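Local atomic coordinates of catechol 2,3-dioxygenase (Rhodococcus sp., PDB entry 2WL9), a protein that probably catalyses the iron-dependent extradiol cleavage of catechol-type aromatic rings by dioxygen, a ring-opening step in the breakdown of aromatic hydrocarbons. Residues W67-A70 with E74-E77; N114-F119 with R165-E170; A19-A24 with V32-E37. All blocks are in the same frame, centred on the assembly; numbering follows the deposited sequence.

Contact 1 of 3, residues W67-A70 with E74-E77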
loop_
_atom_site.group_PDB
_atom_site.type_symbol
_atom_site.label_atom_id
_atom_site.label_comp_id
_atom_site.label_asym_id
_atom_site.label_seq_id
_atom_site.Cartn_x
_atom_site.Cartn_y
_atom_site.Cartn_z
ATOM N N TRP C 67 -11.294 -29.574 -18.752
ATOM C CA TRP C 67 -11.615 -28.651 -17.654
ATOM C C TRP C 67 -11.000 -29.111 -16.346
ATOM O O TRP C 67 -11.155 -30.269 -15.956
ATOM C CB TRP C 67 -13.129 -28.540 -17.456
ATOM C CG TRP C 67 -13.863 -28.050 -18.658
ATOM C CD1 TRP C 67 -14.500 -28.811 -19.592
ATOM C CD2 TRP C 67 -14.043 -26.691 -19.054
ATOM N NE1 TRP C 67 -15.060 -28.007 -20.559
ATOM C CE2 TRP C 67 -14.790 -26.699 -20.255
ATOM C CE3 TRP C 67 -13.628 -25.461 -18.524
ATOM C CZ2 TRP C 67 -15.146 -25.528 -20.922
ATOM C CZ3 TRP C 67 -13.980 -24.295 -19.194
ATOM C CH2 TRP C 67 -14.727 -24.339 -20.377
ATOM N N ARG C 68 -10.343 -28.193 -15.644
ATOM C CA ARG C 68 -9.648 -28.529 -14.404
ATOM C C ARG C 68 -10.508 -28.405 -13.143
ATOM O O ARG C 68 -11.323 -27.486 -13.014
ATOM C CB ARG C 68 -8.404 -27.649 -14.262
ATOM C CG ARG C 68 -7.454 -28.057 -13.146
ATOM C CD ARG C 68 -6.467 -26.930 -12.870
ATOM N NE ARG C 68 -5.367 -27.355 -12.007
ATOM C CZ ARG C 68 -4.391 -26.554 -11.586
ATOM N NH1 ARG C 68 -4.378 -25.276 -11.945
ATOM N NH2 ARG C 68 -3.426 -27.031 -10.807
ATOM N N VAL C 69 -10.315 -29.337 -12.213
ATOM C CA VAL C 69 -10.827 -29.194 -10.855
ATOM C C VAL C 69 -9.641 -29.227 -9.898
ATOM O O VAL C 69 -8.537 -29.612 -10.288
ATOM C CB VAL C 69 -11.899 -30.256 -10.485
ATOM C CG1 VAL C 69 -13.146 -30.084 -11.335
ATOM C CG2 VAL C 69 -11.361 -31.672 -10.604
ATOM N N ALA C 70 -9.866 -28.805 -8.659
ATOM C CA ALA C 70 -8.782 -28.625 -7.695
ATOM C C ALA C 70 -8.093 -29.917 -7.252
ATOM O O ALA C 70 -6.900 -29.903 -6.947
ATOM C CB ALA C 70 -9.287 -27.852 -6.469
ATOM N N GLU C 74 -12.831 -33.179 -5.265
ATOM C CA GLU C 74 -13.634 -32.354 -6.172
ATOM C C GLU C 74 -14.047 -33.109 -7.443
ATOM O O GLU C 74 -15.175 -32.952 -7.928
ATOM C CB GLU C 74 -12.888 -31.067 -6.548
ATOM C CG GLU C 74 -12.657 -30.081 -5.397
ATOM C CD GLU C 74 -11.460 -30.437 -4.519
ATOM O OE1 GLU C 74 -10.763 -31.439 -4.801
ATOM O OE2 GLU C 74 -11.209 -29.701 -3.538
ATOM N N LEU C 75 -13.183 -33.934 -7.988
ATOM C CA LEU C 75 -13.529 -34.725 -9.150
ATOM C C LEU C 75 -14.622 -35.727 -8.836
ATOM O O LEU C 75 -15.546 -35.917 -9.564
ATOM C CB LEU C 75 -12.304 -35.398 -9.756
ATOM C CG LEU C 75 -12.480 -36.184 -11.063
ATOM C CD1 LEU C 75 -12.985 -35.412 -12.191
ATOM C CD2 LEU C 75 -11.358 -36.990 -11.399
ATOM N N ASP C 76 -14.459 -36.323 -7.688
ATOM C CA ASP C 76 -15.392 -37.298 -7.209
ATOM C C ASP C 76 -16.782 -36.695 -7.031
ATOM O O ASP C 76 -17.747 -37.256 -7.441
ATOM C CB ASP C 76 -14.911 -37.874 -5.895
ATOM C CG ASP C 76 -14.296 -39.215 -6.048
ATOM O OD1 ASP C 76 -13.377 -39.361 -6.803
ATOM O OD2 ASP C 76 -14.755 -40.142 -5.429
ATOM N N GLU C 77 -16.838 -35.514 -6.469
ATOM C CA GLU C 77 -18.082 -34.828 -6.302
ATOM C C GLU C 77 -18.746 -34.469 -7.642
ATOM O O GLU C 77 -19.891 -34.676 -7.844
ATOM C CB GLU C 77 -17.876 -33.616 -5.425
ATOM C CG GLU C 77 -17.462 -33.943 -4.010
ATOM C CD GLU C 77 -17.174 -32.748 -3.134
ATOM O OE1 GLU C 77 -16.381 -31.911 -3.489
ATOM O OE2 GLU C 77 -17.723 -32.680 -2.054
#
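Val69 and Ala70 pack against Glu74 and Leu75 in the first turn of helix 72-84. Along 67-70, the strand residues Trp67 and Arg68 come first, and the touching starts at Val69, whose CB bond points at the helix. Its CG2 methyl does most of the work, lying 3.9 Å from Leu75 CB and equally close to the Leu75 backbone N, so it rests on the root of the leucine and not on its branched end. The torsion explains this: with chi1 at -65°, CG2 sits between the backbone N and the carbonyl carbon and projects to the helix, and the valine and leucine side chains cross at about a right angle. The other valine contact is between roots, Val69 CB to Glu74 CB at 4.1 Å.

Ala70 meets the far end of Glu74. The glutamate chain is bent at chi2 (81°) instead of running out straight, and this folds the carboxylate back beside the alanine methyl, with Glu74 CD 3.9 Å and Glu74 OE2 4.0 Å from Ala70 CB. No hydrogen bond spans the two segments; the 171 Å² buried between them comes from van der Waals packing across a short strand-to-helix turn, in which the Ala70 and Glu74 CA atoms are 6.3 Å apart.

Strand 61-68 and helix 72-84 are the opening beta-alpha step of the second beta-alpha-beta-beta-beta module of the N-terminal VOC region, completed by strands 90-91, 104-109 and 115-120. Arg68 forms a salt bridge with Glu6 and a hydrogen bond to Gln275 O of a second subunit. Strand 61-68 is hydrogen-bonded through its backbone to strand 115-120, and Val69 also packs on Ile118 and Leu75 on Tyr120 of that strand.

Contact 2 of 3, residues N114-F119 with R165-E170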
loop_
_atom_site.group_PDB
_atom_site.type_symbol
_atom_site.label_atom_id
_atom_site.label_comp_id
_atom_site.label_asym_id
_atom_site.label_seq_id
_atom_site.Cartn_x
_atom_site.Cartn_y
_atom_site.Cartn_z
ATOM N N ASN C 114 -19.489 -32.420 -28.146
ATOM C CA ASN C 114 -18.064 -32.105 -28.014
ATOM C C ASN C 114 -17.410 -32.931 -26.900
ATOM O O ASN C 114 -17.856 -32.876 -25.749
ATOM C CB ASN C 114 -17.858 -30.607 -27.769
ATOM C CG ASN C 114 -18.553 -29.741 -28.804
ATOM O OD1 ASN C 114 -19.449 -28.958 -28.476
ATOM N ND2 ASN C 114 -18.152 -29.880 -30.060
ATOM N N PRO C 115 -16.369 -33.720 -27.234
ATOM C CA PRO C 115 -15.715 -34.498 -26.182
ATOM C C PRO C 115 -15.183 -33.603 -25.072
ATOM O O PRO C 115 -14.421 -32.666 -25.323
ATOM C CB PRO C 115 -14.565 -35.193 -26.916
ATOM C CG PRO C 115 -15.066 -35.326 -28.310
ATOM C CD PRO C 115 -15.794 -34.022 -28.557
ATOM N N THR C 116 -15.592 -33.915 -23.850
ATOM C CA THR C 116 -15.345 -33.066 -22.702
ATOM C C THR C 116 -14.644 -33.875 -21.622
ATOM O O THR C 116 -15.079 -34.970 -21.288
ATOM C CB THR C 116 -16.676 -32.505 -22.183
ATOM O OG1 THR C 116 -17.288 -31.733 -23.221
ATOM C CG2 THR C 116 -16.471 -31.633 -20.942
ATOM N N GLU C 117 -13.559 -33.331 -21.075
ATOM C CA GLU C 117 -12.811 -34.030 -20.024
ATOM C C GLU C 117 -12.714 -33.186 -18.764
ATOM O O GLU C 117 -12.614 -31.961 -18.842
ATOM C CB GLU C 117 -11.420 -34.424 -20.515
ATOM C CG GLU C 117 -11.430 -35.062 -21.906
ATOM C CD GLU C 117 -10.125 -35.753 -22.270
ATOM O OE1 GLU C 117 -9.077 -35.417 -21.686
ATOM O OE2 GLU C 117 -10.154 -36.643 -23.151
ATOM N N ILE C 118 -12.784 -33.841 -17.608
ATOM C CA ILE C 118 -12.616 -33.160 -16.319
ATOM C C ILE C 118 -11.496 -33.843 -15.525
ATOM O O ILE C 118 -11.516 -35.057 -15.306
ATOM C CB ILE C 118 -13.930 -33.082 -15.509
ATOM C CG1 ILE C 118 -15.076 -32.542 -16.380
ATOM C CG2 ILE C 118 -13.748 -32.163 -14.302
ATOM C CD1 ILE C 118 -16.433 -33.069 -15.991
ATOM N N PHE C 119 -10.519 -33.049 -15.098
ATOM C CA PHE C 119 -9.271 -33.591 -14.582
ATOM C C PHE C 119 -8.720 -32.769 -13.428
ATOM O O PHE C 119 -9.113 -31.611 -13.237
ATOM C CB PHE C 119 -8.226 -33.607 -15.707
ATOM C CG PHE C 119 -7.638 -32.248 -16.010
ATOM C CD1 PHE C 119 -6.442 -31.846 -15.424
ATOM C CD2 PHE C 119 -8.281 -31.378 -16.883
ATOM C CE1 PHE C 119 -5.883 -30.590 -15.712
ATOM C CE2 PHE C 119 -7.741 -30.115 -17.176
ATOM C CZ PHE C 119 -6.532 -29.722 -16.592
ATOM N N ARG C 165 -23.478 -25.300 -16.381
ATOM C CA ARG C 165 -23.784 -24.838 -15.023
ATOM C C ARG C 165 -23.525 -25.941 -14.005
ATOM O O ARG C 165 -23.006 -25.677 -12.923
ATOM C CB ARG C 165 -25.212 -24.306 -14.907
ATOM C CG ARG C 165 -25.387 -22.962 -15.574
ATOM C CD ARG C 165 -26.625 -22.214 -15.120
ATOM N NE ARG C 165 -26.744 -20.957 -15.863
ATOM C CZ ARG C 165 -27.792 -20.604 -16.598
ATOM N NH1 ARG C 165 -28.854 -21.395 -16.684
ATOM N NH2 ARG C 165 -27.782 -19.444 -17.248
ATOM N N LEU C 166 -23.860 -27.178 -14.370
ATOM C CA LEU C 166 -23.606 -28.340 -13.517
ATOM C C LEU C 166 -22.105 -28.499 -13.268
ATOM O O LEU C 166 -21.685 -28.825 -12.152
ATOM C CB LEU C 166 -24.190 -29.613 -14.152
ATOM C CG LEU C 166 -24.170 -30.970 -13.426
ATOM C CD1 LEU C 166 -25.106 -31.925 -14.132
ATOM C CD2 LEU C 166 -22.790 -31.599 -13.358
ATOM N N LEU C 167 -21.306 -28.272 -14.313
ATOM C CA LEU C 167 -19.844 -28.315 -14.205
ATOM C C LEU C 167 -19.291 -27.239 -13.272
ATOM O O LEU C 167 -18.178 -27.367 -12.770
ATOM C CB LEU C 167 -19.182 -28.228 -15.592
ATOM C CG LEU C 167 -18.643 -29.547 -16.166
ATOM C CD1 LEU C 167 -19.732 -30.590 -16.297
ATOM C CD2 LEU C 167 -17.943 -29.334 -17.514
ATOM N N GLY C 168 -20.085 -26.198 -13.028
ATOM C CA GLY C 168 -19.678 -25.110 -12.157
ATOM C C GLY C 168 -19.384 -23.792 -12.854
ATOM O O GLY C 168 -19.053 -22.802 -12.194
ATOM N N LEU C 169 -19.490 -23.761 -14.181
ATOM C CA LEU C 169 -19.366 -22.492 -14.888
ATOM C C LEU C 169 -20.608 -21.641 -14.659
ATOM O O LEU C 169 -21.697 -22.166 -14.391
ATOM C CB LEU C 169 -19.105 -22.678 -16.384
ATOM C CG LEU C 169 -17.710 -23.197 -16.726
ATOM C CD1 LEU C 169 -17.809 -24.566 -17.349
ATOM C CD2 LEU C 169 -17.028 -22.228 -17.668
ATOM N N GLU C 170 -20.425 -20.331 -14.747
ATOM C CA GLU C 170 -21.522 -19.389 -14.593
ATOM C C GLU C 170 -21.590 -18.455 -15.785
ATOM O O GLU C 170 -20.567 -18.109 -16.378
ATOM C CB GLU C 170 -21.353 -18.576 -13.309
ATOM C CG GLU C 170 -21.414 -19.414 -12.050
ATOM C CD GLU C 170 -21.155 -18.618 -10.790
ATOM O OE1 GLU C 170 -21.407 -19.168 -9.700
ATOM O OE2 GLU C 170 -20.700 -17.455 -10.884
#
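Leu167 reaches strand 115-120 with its two methyls spread over two different residues. Its CD1 lies 4.1 Å from Ile118 CD1, with Leu167 CG almost as near to that same methyl, and its CD2 makes a looser approach of 4.4 Å to Thr116 CG2. Ile118 and Thr116 are two apart on the strand, and both point their CB bonds at the helix end, whereas Glu117 between them points away. The isoleucine presents the end of its longer branch: CG1 lies anti to the carbonyl carbon (chi1 -50°), and CD1 extends from it to the leucine, the two side chains meeting at an oblique angle. The patch is small, 93 Å², wholly buried and apolar, with no hydrogen bond across it.

The next shell sets both ends. Thr116 OG1 donates to Asn114 O at 2.8 Å, from above the carbonyl plane; with chi1 at -61° the hydroxyl lies beside the backbone N, where it makes this bond, and CG2 is directed to Leu167. Opposite, a Schellman motif follows the touching leucine: Gly168, the first residue to leave helical backbone angles, has positive phi (109°) and two bonds lead back into the last turn, one of them Gly168 N to Arg165 O at 3.0 Å.

Further out, Trp67 packs against Thr116, Leu167 and Leu169, and Ile118 is also lined by Leu108, Leu75 and Leu78. Helix 157-167, from the iron-bearing later part, thus packs on the last strand of the second VOC module beside helix 72-84, where Leu166 touches Gln81 and Leu82.

Contact 3 of 3, residues A19-A24 with V32-E37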
loop_
_atom_site.group_PDB
_atom_site.type_symbol
_atom_site.label_atom_id
_atom_site.label_comp_id
_atom_site.label_asym_id
_atom_site.label_seq_id
_atom_site.Cartn_x
_atom_site.Cartn_y
_atom_site.Cartn_z
ATOM N N ALA C 19 3.212 -26.819 -40.313
ATOM C CA ALA C 19 2.600 -25.492 -40.394
ATOM C C ALA C 19 2.205 -24.973 -39.012
ATOM O O ALA C 19 2.363 -23.788 -38.725
ATOM C CB ALA C 19 1.398 -25.507 -41.331
ATOM N N TRP C 20 1.707 -25.874 -38.164
ATOM C CA TRP C 20 1.288 -25.539 -36.796
ATOM C C TRP C 20 2.438 -25.107 -35.891
ATOM O O TRP C 20 2.288 -24.180 -35.088
ATOM C CB TRP C 20 0.529 -26.708 -36.163
ATOM C CG TRP C 20 -0.942 -26.621 -36.376
ATOM C CD1 TRP C 20 -1.685 -27.320 -37.282
ATOM C CD2 TRP C 20 -1.856 -25.773 -35.674
ATOM N NE1 TRP C 20 -3.008 -26.965 -37.182
ATOM C CE2 TRP C 20 -3.141 -26.014 -36.206
ATOM C CE3 TRP C 20 -1.712 -24.829 -34.648
ATOM C CZ2 TRP C 20 -4.279 -25.353 -35.740
ATOM C CZ3 TRP C 20 -2.845 -24.169 -34.190
ATOM C CH2 TRP C 20 -4.113 -24.436 -34.734
ATOM N N ARG C 21 3.579 -25.779 -36.010
ATOM C CA ARG C 21 4.798 -25.343 -35.325
ATOM C C ARG C 21 5.153 -23.928 -35.768
ATOM O O ARG C 21 5.301 -23.035 -34.937
ATOM C CB ARG C 21 5.961 -26.303 -35.610
ATOM C CG ARG C 21 5.724 -27.714 -35.084
ATOM C CD ARG C 21 6.888 -28.642 -35.374
ATOM N NE ARG C 21 8.088 -28.245 -34.642
ATOM C CZ ARG C 21 8.941 -29.095 -34.075
ATOM N NH1 ARG C 21 8.725 -30.403 -34.128
ATOM N NH2 ARG C 21 10.002 -28.632 -33.435
ATOM N N ASP C 22 5.262 -23.726 -37.081
ATOM C CA ASP C 22 5.568 -22.406 -37.653
ATOM C C ASP C 22 4.623 -21.326 -37.132
ATOM O O ASP C 22 5.045 -20.210 -36.831
ATOM C CB ASP C 22 5.494 -22.454 -39.185
ATOM C CG ASP C 22 6.705 -23.126 -39.823
ATOM O OD1 ASP C 22 7.489 -23.804 -39.121
ATOM O OD2 ASP C 22 6.863 -22.979 -41.052
ATOM N N TYR C 23 3.347 -21.685 -37.006
ATOM C CA TYR C 23 2.298 -20.753 -36.637
ATOM C C TYR C 23 2.246 -20.498 -35.133
ATOM O O TYR C 23 2.373 -19.355 -34.693
ATOM C CB TYR C 23 0.961 -21.283 -37.148
ATOM C CG TYR C 23 -0.263 -20.464 -36.802
ATOM C CD1 TYR C 23 -0.691 -19.434 -37.638
ATOM C CD2 TYR C 23 -1.025 -20.754 -35.667
ATOM C CE1 TYR C 23 -1.835 -18.697 -37.343
ATOM C CE2 TYR C 23 -2.176 -20.021 -35.367
ATOM C CZ TYR C 23 -2.573 -18.995 -36.211
ATOM O OH TYR C 23 -3.711 -18.261 -35.923
ATOM N N ALA C 24 2.069 -21.561 -34.351
ATOM C CA ALA C 24 1.866 -21.420 -32.907
ATOM C C ALA C 24 3.133 -21.014 -32.150
ATOM O O ALA C 24 3.056 -20.274 -31.169
ATOM C CB ALA C 24 1.281 -22.690 -32.327
ATOM N N VAL C 32 7.091 -25.284 -28.500
ATOM C CA VAL C 32 6.878 -26.631 -29.021
ATOM C C VAL C 32 7.571 -27.633 -28.099
ATOM O O VAL C 32 8.750 -27.471 -27.756
ATOM C CB VAL C 32 7.394 -26.793 -30.480
ATOM C CG1 VAL C 32 7.314 -28.237 -30.920
ATOM C CG2 VAL C 32 6.592 -25.913 -31.444
ATOM N N VAL C 33 6.821 -28.659 -27.709
ATOM C CA VAL C 33 7.315 -29.733 -26.851
ATOM C C VAL C 33 7.119 -31.074 -27.570
ATOM O O VAL C 33 5.990 -31.472 -27.856
ATOM C CB VAL C 33 6.596 -29.730 -25.479
ATOM C CG1 VAL C 33 7.058 -30.902 -24.613
ATOM C CG2 VAL C 33 6.825 -28.401 -24.749
ATOM N N ASP C 34 8.228 -31.751 -27.875
ATOM C CA ASP C 34 8.192 -33.043 -28.573
ATOM C C ASP C 34 8.803 -34.128 -27.703
ATOM O O ASP C 34 10.021 -34.178 -27.517
ATOM C CB ASP C 34 8.938 -32.948 -29.911
ATOM C CG ASP C 34 8.731 -34.173 -30.803
ATOM O OD1 ASP C 34 8.377 -35.264 -30.302
ATOM O OD2 ASP C 34 8.940 -34.032 -32.026
ATOM N N ASP C 35 7.951 -35.005 -27.185
ATOM C CA ASP C 35 8.386 -36.071 -26.291
ATOM C C ASP C 35 8.698 -37.373 -27.025
ATOM O O ASP C 35 8.900 -38.416 -26.399
ATOM C CB ASP C 35 7.351 -36.292 -25.189
ATOM C CG ASP C 35 7.325 -35.152 -24.182
ATOM O OD1 ASP C 35 8.378 -34.500 -23.980
ATOM O OD2 ASP C 35 6.254 -34.909 -23.597
ATOM N N GLY C 36 8.739 -37.299 -28.351
ATOM C CA GLY C 36 9.142 -38.428 -29.178
ATOM C C GLY C 36 7.997 -39.359 -29.506
ATOM O O GLY C 36 8.212 -40.458 -30.008
ATOM N N GLU C 37 6.778 -38.920 -29.208
ATOM C CA GLU C 37 5.594 -39.673 -29.587
ATOM C C GLU C 37 5.411 -39.563 -31.084
ATOM O O GLU C 37 5.484 -38.473 -31.661
ATOM C CB GLU C 37 4.358 -39.176 -28.840
ATOM C CG GLU C 37 4.287 -39.674 -27.402
ATOM C CD GLU C 37 3.499 -38.752 -26.497
ATOM O OE1 GLU C 37 2.658 -39.254 -25.721
ATOM O OE2 GLU C 37 3.723 -37.523 -26.557
#
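Asp34, which faces Arg21 across the contact, uses OD1 to hold its own turn: Gly36 N donates to Asp34 OD1 at 2.8 Å with an N-H...O angle of 153°. The donor meets the carboxylate on its anti side, 23° out of plane, and since the nitrogen belongs to the residue two positions on, this is an Asx turn. The second oxygen is turned towards the arginine, but Asp34 OD2 and Arg21 NH1 stay 4.2 Å apart, beyond a salt bridge. At this distance the attraction is probably only a general electrostatic one.

The firmer contact is apolar. Val32 CG1 lies over one face of the Arg21 guanidinium, 3.6 Å from its plane and over its centre, with Val32 CG1 3.7 Å from both Arg21 CZ and Arg21 NH2. The arginine chain runs straight at chi2 and then bends at chi3 (66°), which lays the flat group over the valine. The aliphatic part joins in more loosely, Arg21 CG lying 4.2 Å from Val32 CG2. Arg21 and Val32 contribute most of the 148 Å² buried here, and their side chains cross at about a right angle.

Helix 17-24 and strand 31-33 belong to the first beta-alpha-beta-beta-beta module of the VOC fold (strands 6-14, 31-33, 40-44 and 52-56), strand 31-33 being outermost in the sheet within the chain. On strand 40-44, the next one in, Ile41 touches both Arg21 and Asp34 and Leu43 takes Ala24. Another side of the helix faces the later part of the chain, Trp20 and Tyr23 packing on Trp262 of strand 261-266.

From the N terminus, contact 3 comes first, joining helix 17-24 to strand 31-33 across a short loop. Contact 1 follows, closing the short connection between strand 61-68 and helix 72-84. Contact 2 spans 45 residues, bringing helix 157-167 back onto strand 115-120. The three run in series, none nested in or crossing another, yet all reach the same eight-stranded sheet. Contacts 1 and 2 adjoin, their strands being neighbours with Val69 N 2.8 Å from Phe119 O, a probable hydrogen bond. Contact 3 lies apart, its nearest atoms about 13 Å from contact 2. Of the three, only contact 2 has its segments in different halves of the chain, the later holding the iron ligands His149, His212, Tyr253 and Glu263.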